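Local coordinates for protein bitiscetin (Bitis arietans, PDB 1JWI) that binds von Willebrand factor and induces its interaction, through the A1 domain, with platelet GPIbalpha, so that platelets aggregate, at residues 66-71 against 122-127. Numbering follows the deposited sequence.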
loop_
_atom_site.group_PDB
_atom_site.type_symbol
_atom_site.label_atom_id
_atom_site.label_comp_id
_atom_site.label_asym_id
_atom_site.label_seq_id
_atom_site.Cartn_x
_atom_site.Cartn_y
_atom_site.Cartn_z
ATOM N N ALA A 66 12.957 0.800 -10.477
ATOM C CA ALA A 66 14.167 0.085 -10.081
ATOM C C ALA A 66 14.127 -0.251 -8.593
ATOM O O ALA A 66 13.918 0.627 -7.757
ATOM C CB ALA A 66 15.398 0.923 -10.404
ATOM N N TRP A 67 14.301 -1.529 -8.269
ATOM C CA TRP A 67 14.290 -1.997 -6.884
ATOM C C TRP A 67 15.373 -1.409 -5.990
ATOM O O TRP A 67 16.533 -1.284 -6.402
ATOM C CB TRP A 67 14.475 -3.525 -6.824
ATOM C CG TRP A 67 13.341 -4.349 -7.348
ATOM C CD1 TRP A 67 13.427 -5.397 -8.222
ATOM C CD2 TRP A 67 11.962 -4.248 -6.978
ATOM N NE1 TRP A 67 12.187 -5.955 -8.415
ATOM C CE2 TRP A 67 11.270 -5.270 -7.663
ATOM C CE3 TRP A 67 11.245 -3.395 -6.129
ATOM C CZ2 TRP A 67 9.890 -5.463 -7.528
ATOM C CZ3 TRP A 67 9.870 -3.587 -5.996
ATOM C CH2 TRP A 67 9.210 -4.612 -6.691
ATOM N N ILE A 68 14.985 -1.050 -4.768
ATOM C CA ILE A 68 15.928 -0.589 -3.754
ATOM C C ILE A 68 15.642 -1.509 -2.559
ATOM O O ILE A 68 14.647 -2.242 -2.573
ATOM C CB ILE A 68 15.762 0.907 -3.349
ATOM C CG1 ILE A 68 14.322 1.222 -2.960
ATOM C CG2 ILE A 68 16.260 1.801 -4.481
ATOM C CD1 ILE A 68 14.172 2.655 -2.434
ATOM N N GLY A 69 16.490 -1.477 -1.538
ATOM C CA GLY A 69 16.323 -2.392 -0.415
ATOM C C GLY A 69 15.271 -2.196 0.658
ATOM O O GLY A 69 15.395 -2.776 1.729
ATOM N N LEU A 70 14.230 -1.420 0.388
ATOM C CA LEU A 70 13.201 -1.173 1.390
ATOM C C LEU A 70 11.982 -2.085 1.237
ATOM O O LEU A 70 11.503 -2.296 0.121
ATOM C CB LEU A 70 12.768 0.287 1.305
ATOM C CG LEU A 70 11.876 0.801 2.426
ATOM C CD1 LEU A 70 12.639 0.775 3.746
ATOM C CD2 LEU A 70 11.432 2.222 2.090
ATOM N N ARG A 71 11.486 -2.618 2.356
ATOM C CA ARG A 71 10.316 -3.497 2.346
ATOM C C ARG A 71 9.413 -3.319 3.574
ATOM O O ARG A 71 9.893 -3.053 4.681
ATOM C CB ARG A 71 10.734 -4.971 2.260
ATOM C CG ARG A 71 9.543 -5.931 2.142
ATOM C CD ARG A 71 9.949 -7.376 1.833
ATOM N NE ARG A 71 10.618 -8.036 2.951
ATOM C CZ ARG A 71 10.995 -9.314 2.953
ATOM N NH1 ARG A 71 10.769 -10.080 1.895
ATOM N NH2 ARG A 71 11.598 -9.830 4.017
ATOM N N PRO A 122 14.624 -3.851 -12.967
ATOM C CA PRO A 122 16.078 -3.828 -12.827
ATOM C C PRO A 122 16.296 -3.437 -11.364
ATOM O O PRO A 122 15.337 -3.081 -10.662
ATOM C CB PRO A 122 16.508 -2.739 -13.815
ATOM C CG PRO A 122 15.324 -1.838 -13.883
ATOM C CD PRO A 122 14.169 -2.814 -13.906
ATOM N N PHE A 123 17.531 -3.494 -10.890
ATOM C CA PHE A 123 17.783 -3.166 -9.495
ATOM C C PHE A 123 19.159 -2.577 -9.253
ATOM O O PHE A 123 20.012 -2.559 -10.141
ATOM C CB PHE A 123 17.593 -4.404 -8.618
ATOM C CG PHE A 123 18.406 -5.585 -9.052
ATOM C CD1 PHE A 123 17.996 -6.376 -10.120
ATOM C CD2 PHE A 123 19.588 -5.905 -8.395
ATOM C CE1 PHE A 123 18.752 -7.474 -10.525
ATOM C CE2 PHE A 123 20.352 -7.003 -8.792
ATOM C CZ PHE A 123 19.930 -7.789 -9.863
ATOM N N ILE A 124 19.362 -2.098 -8.036
ATOM C CA ILE A 124 20.614 -1.468 -7.672
ATOM C C ILE A 124 21.220 -2.060 -6.412
ATOM O O ILE A 124 20.583 -2.091 -5.356
ATOM C CB ILE A 124 20.408 0.043 -7.460
ATOM C CG1 ILE A 124 21.696 0.677 -6.935
ATOM C CG2 ILE A 124 19.261 0.275 -6.485
ATOM C CD1 ILE A 124 21.544 2.121 -6.544
ATOM N N CYS A 125 22.460 -2.526 -6.543
ATOM C CA CYS A 125 23.195 -3.107 -5.430
ATOM C C CYS A 125 24.151 -2.083 -4.818
ATOM O O CYS A 125 24.581 -1.128 -5.476
ATOM C CB CYS A 125 23.996 -4.324 -5.895
ATOM S SG CYS A 125 23.003 -5.708 -6.530
ATOM N N LYS A 126 24.463 -2.292 -3.548
ATOM C CA LYS A 126 25.367 -1.429 -2.807
ATOM C C LYS A 126 26.205 -2.318 -1.888
ATOM O O LYS A 126 25.670 -3.192 -1.198
ATOM C CB LYS A 126 24.557 -0.423 -1.988
ATOM C CG LYS A 126 25.350 0.386 -0.981
ATOM C CD LYS A 126 24.410 1.306 -0.222
ATOM C CE LYS A 126 25.113 2.031 0.911
ATOM N NZ LYS A 126 24.144 2.837 1.712
ATOM N N SER A 127 27.519 -2.114 -1.896
ATOM C CA SER A 127 28.406 -2.899 -1.048
ATOM C C SER A 127 29.559 -2.029 -0.555
ATOM O O SER A 127 29.810 -0.984 -1.196
ATOM C CB SER A 127 28.947 -4.109 -1.816
ATOM O OG SER A 127 29.797 -3.715 -2.878
#
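Trp67 and Phe123 form a single parallel beta bridge, with their CA atoms 4.5 Å apart. Trp67 N donates to Pro122 O at 3.0 Å, with an N-H...O angle of 158°. The same oxygen receives a CA-H...O contact from Ala66 CA at 3.4 Å. The return bond, Ile124 N to Trp67 O, is weak at 3.4 Å. Ile124 CG2 also presses on that oxygen, at 3.1 Å from Trp67 O. This methyl sits between the backbone N and carbonyl carbon of Ile124, because CG1 is anti to N (chi1 174°). It also meets Ile68 CG2 at 3.9 Å, and the two isoleucine side chains run alongside each other in the same direction. On the other face of the bridge, Trp67 CB packs on Phe123 CB at 3.7 Å, and Phe123 CB reaches the rim of the indole, close to the ring plane. The indole NE1 is satisfied by Gly23 O, and Ile68 O accepts from Trp25 NE1. All touching residues are buried. The bridge links the two sheets of the C-type lectin fold. Strand 66-72 also pairs with 100-103. At Gly69 the chain turns a corner and leaves strand 121-126, and Leu70 and Arg71 carry the sheet on into a strand of the partner chain. Strand 121-126 lies between 14-20 and 38-39, and helix 25-34 packs on Phe123, near the Cys32-Cys125 disulfide.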